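Local coordinates for protein lipolytic enzyme, G-D-S-L family (Bacteroides thetaiotaomicron, PDB 7BR2) that metabolises the drug diltiazem in a gut bacterium, as a serine esterase of the SGNH (GDSL) hydrolase superfamily, at residues A[307-320]-A[438-450]. Numbering follows the deposited sequence.
Sequences VTGLKGQYKLLIDD and NKPVVRKIVLRKI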
loop_
_atom_site.group_PDB
_atom_site.type_symbol
_atom_site.label_atom_id
_atom_site.label_comp_id
_atom_site.label_asym_id
_atom_site.label_seq_id
_atom_site.Cartn_x
_atom_site.Cartn_y
_atom_site.Cartn_z
ATOM N N VAL A 307 32.138 -3.291 3.527
ATOM C CA VAL A 307 33.461 -3.613 3.013
ATOM C C VAL A 307 34.420 -3.339 4.161
ATOM O O VAL A 307 34.754 -2.184 4.443
ATOM C CB VAL A 307 33.834 -2.786 1.781
ATOM C CG1 VAL A 307 35.166 -3.253 1.205
ATOM C CG2 VAL A 307 32.716 -2.834 0.754
ATOM N N THR A 308 34.862 -4.387 4.833
ATOM C CA THR A 308 35.849 -4.256 5.899
ATOM C C THR A 308 37.194 -4.591 5.284
ATOM O O THR A 308 37.409 -5.730 4.868
ATOM C CB THR A 308 35.559 -5.197 7.065
ATOM O OG1 THR A 308 35.757 -6.538 6.616
ATOM C CG2 THR A 308 34.119 -5.049 7.535
ATOM N N GLY A 309 38.140 -3.679 5.406
ATOM C CA GLY A 309 39.408 -3.765 4.718
ATOM C C GLY A 309 40.053 -2.408 4.773
ATOM O O GLY A 309 39.762 -1.637 5.685
ATOM N N LEU A 310 40.952 -2.115 3.838
ATOM C CA LEU A 310 41.742 -0.887 3.913
ATOM C C LEU A 310 40.910 0.365 4.099
ATOM O O LEU A 310 39.702 0.365 3.805
ATOM C CB LEU A 310 42.595 -0.755 2.663
ATOM C CG LEU A 310 43.752 -1.737 2.533
ATOM C CD1 LEU A 310 44.533 -1.143 1.413
ATOM C CD2 LEU A 310 44.646 -1.918 3.797
ATOM N N LYS A 311 41.536 1.427 4.596
ATOM C CA LYS A 311 40.816 2.600 5.049
ATOM C C LYS A 311 41.317 3.834 4.286
ATOM O O LYS A 311 42.205 3.760 3.431
ATOM C CB LYS A 311 40.979 2.762 6.568
ATOM C CG LYS A 311 40.713 1.475 7.384
ATOM C CD LYS A 311 39.263 1.357 7.886
ATOM C CE LYS A 311 38.958 -0.038 8.425
ATOM N NZ LYS A 311 37.844 -0.002 9.425
ATOM N N GLY A 312 40.721 4.972 4.606
ATOM C CA GLY A 312 40.858 6.158 3.794
ATOM C C GLY A 312 39.501 6.534 3.242
ATOM O O GLY A 312 38.473 6.103 3.778
ATOM N N GLN A 313 39.468 7.335 2.182
ATOM C CA GLN A 313 38.209 7.702 1.546
ATOM C C GLN A 313 38.088 7.105 0.153
ATOM O O GLN A 313 39.043 7.122 -0.638
ATOM C CB GLN A 313 37.992 9.212 1.508
ATOM C CG GLN A 313 37.479 9.672 2.852
ATOM C CD GLN A 313 37.174 11.135 2.892
ATOM O OE1 GLN A 313 36.106 11.572 2.469
ATOM N NE2 GLN A 313 38.120 11.917 3.413
ATOM N N TYR A 314 36.907 6.562 -0.122
ATOM C CA TYR A 314 36.634 5.889 -1.368
ATOM C C TYR A 314 35.388 6.484 -2.006
ATOM O O TYR A 314 34.504 7.041 -1.336
ATOM C CB TYR A 314 36.458 4.362 -1.154
ATOM C CG TYR A 314 37.722 3.621 -0.703
ATOM C CD1 TYR A 314 38.172 3.708 0.606
ATOM C CD2 TYR A 314 38.459 2.836 -1.590
ATOM C CE1 TYR A 314 39.321 3.040 1.024
ATOM C CE2 TYR A 314 39.614 2.163 -1.176
ATOM C CZ TYR A 314 40.036 2.276 0.133
ATOM O OH TYR A 314 41.171 1.622 0.559
ATOM N N LYS A 315 35.352 6.371 -3.324
ATOM C CA LYS A 315 34.216 6.735 -4.146
ATOM C C LYS A 315 33.550 5.451 -4.603
ATOM O O LYS A 315 34.220 4.548 -5.125
ATOM C CB LYS A 315 34.632 7.577 -5.339
ATOM C CG LYS A 315 33.446 8.145 -6.071
ATOM C CD LYS A 315 33.875 9.029 -7.217
ATOM C CE LYS A 315 35.343 8.898 -7.561
ATOM N NZ LYS A 315 35.835 10.160 -8.193
ATOM N N LEU A 316 32.252 5.352 -4.326
ATOM C CA LEU A 316 31.455 4.201 -4.713
ATOM C C LEU A 316 30.884 4.443 -6.100
ATOM O O LEU A 316 30.218 5.456 -6.329
ATOM C CB LEU A 316 30.323 3.960 -3.720
ATOM C CG LEU A 316 29.289 2.945 -4.215
ATOM C CD1 LEU A 316 29.915 1.574 -4.449
ATOM C CD2 LEU A 316 28.128 2.861 -3.251
ATOM N N LEU A 317 31.160 3.520 -7.016
ATOM C CA LEU A 317 30.550 3.497 -8.333
ATOM C C LEU A 317 29.876 2.149 -8.545
ATOM O O LEU A 317 30.382 1.116 -8.104
ATOM C CB LEU A 317 31.581 3.736 -9.440
ATOM C CG LEU A 317 32.364 5.050 -9.464
ATOM C CD1 LEU A 317 33.683 4.871 -8.765
ATOM C CD2 LEU A 317 32.586 5.502 -10.890
ATOM N N ILE A 318 28.712 2.158 -9.181
ATOM C CA ILE A 318 28.035 0.924 -9.550
ATOM C C ILE A 318 27.739 1.021 -11.034
ATOM O O ILE A 318 27.111 1.993 -11.479
ATOM C CB ILE A 318 26.751 0.698 -8.742
ATOM C CG1 ILE A 318 27.073 0.697 -7.243
ATOM C CG2 ILE A 318 26.093 -0.632 -9.155
ATOM C CD1 ILE A 318 25.938 0.253 -6.344
ATOM N N ASP A 319 28.213 0.040 -11.802
ATOM C CA ASP A 319 28.109 0.077 -13.260
ATOM C C ASP A 319 28.624 1.404 -13.819
ATOM O O ASP A 319 28.045 1.984 -14.741
ATOM C CB ASP A 319 26.677 -0.203 -13.723
ATOM C CG ASP A 319 26.379 -1.686 -13.807
ATOM O OD1 ASP A 319 27.291 -2.486 -13.514
ATOM O OD2 ASP A 319 25.238 -2.044 -14.177
ATOM N N ASP A 320 29.674 1.927 -13.184
ATOM C CA ASP A 320 30.394 3.141 -13.578
ATOM C C ASP A 320 29.607 4.428 -13.336
ATOM O O ASP A 320 29.928 5.471 -13.924
ATOM C CB ASP A 320 30.870 3.077 -15.039
ATOM C CG ASP A 320 32.075 3.995 -15.300
ATOM O OD1 ASP A 320 32.992 4.038 -14.454
ATOM O OD2 ASP A 320 32.113 4.670 -16.352
ATOM N N ASN A 438 11.749 -6.584 -13.775
ATOM C CA ASN A 438 12.035 -6.489 -12.347
ATOM C C ASN A 438 13.125 -7.458 -11.884
ATOM O O ASN A 438 13.359 -7.570 -10.676
ATOM C CB ASN A 438 10.756 -6.689 -11.520
ATOM C CG ASN A 438 10.115 -8.031 -11.741
ATOM O OD1 ASN A 438 10.515 -8.777 -12.627
ATOM N ND2 ASN A 438 9.087 -8.341 -10.950
ATOM N N LYS A 439 13.781 -8.163 -12.806
ATOM C CA LYS A 439 14.820 -9.127 -12.443
ATOM C C LYS A 439 16.160 -8.423 -12.259
ATOM O O LYS A 439 16.668 -7.817 -13.216
ATOM C CB LYS A 439 14.951 -10.203 -13.519
ATOM C CG LYS A 439 13.638 -10.622 -14.176
ATOM C CD LYS A 439 12.717 -11.258 -13.161
ATOM C CE LYS A 439 11.413 -11.651 -13.815
ATOM N NZ LYS A 439 10.266 -11.757 -12.877
ATOM N N PRO A 440 16.781 -8.505 -11.085
ATOM C CA PRO A 440 18.093 -7.875 -10.916
ATOM C C PRO A 440 19.089 -8.462 -11.898
ATOM O O PRO A 440 19.054 -9.654 -12.205
ATOM C CB PRO A 440 18.474 -8.211 -9.469
ATOM C CG PRO A 440 17.193 -8.525 -8.787
ATOM C CD PRO A 440 16.316 -9.159 -9.851
ATOM N N VAL A 441 19.977 -7.614 -12.400
ATOM C CA VAL A 441 21.067 -8.051 -13.259
ATOM C C VAL A 441 22.373 -7.891 -12.487
ATOM O O VAL A 441 22.425 -7.247 -11.432
ATOM C CB VAL A 441 21.120 -7.289 -14.603
ATOM C CG1 VAL A 441 19.847 -7.500 -15.387
ATOM C CG2 VAL A 441 21.330 -5.820 -14.363
ATOM N N VAL A 442 23.426 -8.537 -12.999
ATOM C CA VAL A 442 24.736 -8.428 -12.375
ATOM C C VAL A 442 25.195 -6.979 -12.463
ATOM O O VAL A 442 25.242 -6.391 -13.551
ATOM C CB VAL A 442 25.740 -9.392 -13.022
ATOM C CG1 VAL A 442 27.109 -9.216 -12.394
ATOM C CG2 VAL A 442 25.289 -10.832 -12.851
ATOM N N ARG A 443 25.519 -6.393 -11.311
ATOM C CA ARG A 443 25.991 -5.017 -11.205
ATOM C C ARG A 443 27.460 -4.994 -10.793
ATOM O O ARG A 443 27.863 -5.685 -9.850
ATOM C CB ARG A 443 25.153 -4.230 -10.196
ATOM C CG ARG A 443 23.671 -4.214 -10.496
ATOM C CD ARG A 443 23.372 -3.455 -11.784
ATOM N NE ARG A 443 21.936 -3.349 -12.018
ATOM C CZ ARG A 443 21.388 -2.693 -13.038
ATOM N NH1 ARG A 443 22.159 -2.075 -13.926
ATOM N NH2 ARG A 443 20.066 -2.655 -13.164
ATOM N N LYS A 444 28.235 -4.154 -11.466
ATOM C CA LYS A 444 29.665 -4.020 -11.223
ATOM C C LYS A 444 29.904 -2.940 -10.174
ATOM O O LYS A 444 29.738 -1.750 -10.453
ATOM C CB LYS A 444 30.356 -3.682 -12.537
ATOM C CG LYS A 444 31.785 -3.250 -12.418
ATOM C CD LYS A 444 32.761 -4.370 -12.213
ATOM C CE LYS A 444 34.147 -3.767 -11.937
ATOM N NZ LYS A 444 34.521 -2.640 -12.889
ATOM N N ILE A 445 30.306 -3.348 -8.972
ATOM C CA ILE A 445 30.533 -2.428 -7.862
ATOM C C ILE A 445 32.025 -2.139 -7.756
ATOM O O ILE A 445 32.846 -3.063 -7.774
ATOM C CB ILE A 445 29.976 -3.003 -6.551
ATOM C CG1 ILE A 445 28.461 -3.217 -6.696
ATOM C CG2 ILE A 445 30.322 -2.088 -5.392
ATOM C CD1 ILE A 445 27.743 -3.642 -5.426
ATOM N N VAL A 446 32.372 -0.858 -7.625
ATOM C CA VAL A 446 33.754 -0.397 -7.580
ATOM C C VAL A 446 33.898 0.569 -6.416
ATOM O O VAL A 446 33.072 1.477 -6.248
ATOM C CB VAL A 446 34.160 0.306 -8.891
ATOM C CG1 VAL A 446 35.468 1.057 -8.712
ATOM C CG2 VAL A 446 34.225 -0.674 -10.048
ATOM N N LEU A 447 34.943 0.376 -5.615
ATOM C CA LEU A 447 35.355 1.332 -4.600
ATOM C C LEU A 447 36.727 1.826 -5.019
ATOM O O LEU A 447 37.715 1.079 -4.949
ATOM C CB LEU A 447 35.371 0.714 -3.204
ATOM C CG LEU A 447 33.956 0.431 -2.683
ATOM C CD1 LEU A 447 33.968 -0.645 -1.626
ATOM C CD2 LEU A 447 33.264 1.680 -2.180
ATOM N N ARG A 448 36.768 3.072 -5.469
ATOM C CA ARG A 448 37.967 3.692 -6.007
ATOM C C ARG A 448 38.523 4.599 -4.917
ATOM O O ARG A 448 37.804 5.466 -4.416
ATOM C CB ARG A 448 37.613 4.508 -7.252
ATOM C CG ARG A 448 38.737 5.352 -7.812
ATOM C CD ARG A 448 38.258 6.227 -8.978
ATOM N NE ARG A 448 37.613 5.503 -10.074
ATOM C CZ ARG A 448 36.891 6.091 -11.027
ATOM N NH1 ARG A 448 36.703 7.405 -11.002
ATOM N NH2 ARG A 448 36.341 5.368 -11.997
ATOM N N LYS A 449 39.772 4.407 -4.518
ATOM C CA LYS A 449 40.195 5.273 -3.433
ATOM C C LYS A 449 40.634 6.614 -4.005
ATOM O O LYS A 449 41.149 6.700 -5.125
ATOM C CB LYS A 449 41.278 4.624 -2.574
ATOM C CG LYS A 449 42.160 5.586 -1.815
ATOM C CD LYS A 449 42.676 4.883 -0.566
ATOM C CE LYS A 449 44.070 5.296 -0.179
ATOM N NZ LYS A 449 44.239 5.160 1.292
ATOM N N ILE A 450 40.404 7.668 -3.229
ATOM C CA ILE A 450 40.672 9.024 -3.684
ATOM C C ILE A 450 41.902 9.558 -2.981
ATOM O O ILE A 450 42.090 9.253 -1.803
ATOM C CB ILE A 450 39.460 9.938 -3.446
ATOM C CG1 ILE A 450 38.218 9.342 -4.096
ATOM C CG2 ILE A 450 39.717 11.338 -3.994
ATOM C CD1 ILE A 450 36.948 10.050 -3.740
ATOM O OXT ILE A 450 42.721 10.276 -3.570
HETATM O O HOH W 1 31.367 0.471 -11.434
#
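Lys315 with Arg448 and Leu317 with Val446 are the hydrogen-bonded pairs where strands 313-318 and 443-449 run antiparallel in a five-stranded antiparallel sheet. Each pair uses both its amides and both its carbonyls; Leu317 N reaches Val446 O at 2.9 Å and 177°. Ile450 N continues the pattern to Gln313 O. Lys449 N is bonded instead to Asp260 OD1, on the neighbouring strand 260-267.

Asp319 takes over where strand 313-318 ends. Its backbone N donates to Lys444 O (2.7 Å). Lys444 N turns to the side chain, meeting Asp319 OD1 at 2.8 Å from above the carboxylate plane. Asp319 OD2 lies at the edge of the Arg443 guanidinium, nearly in its plane, and forms a salt bridge with NH1 (3.1 Å). CG of Asp319 lies anti to the carbonyl carbon (chi1 -84°), which brings the carboxylate to Arg443 and Lys444. An alanine here is likely to leave Lys444 N without this acceptor and Arg443 without this countercharge. Arg443 NH2 is held by Gln348 of helix 344-377. A water accepts from Asp320 N and donates to Lys444 O, giving that carbonyl a second donor.

On the face bearing Leu447, its CD1 meets CG2 of Val307, on strand 303-308, tip to tip. Leu316, Ile318 and Ile445 share this buried face. Lys449 CB makes a CH-pi contact over one face of the Tyr314 ring, 3.7 Å from its centroid. Lys449 NZ makes a weak hydrogen bond to Lys311 O (3.3 Å).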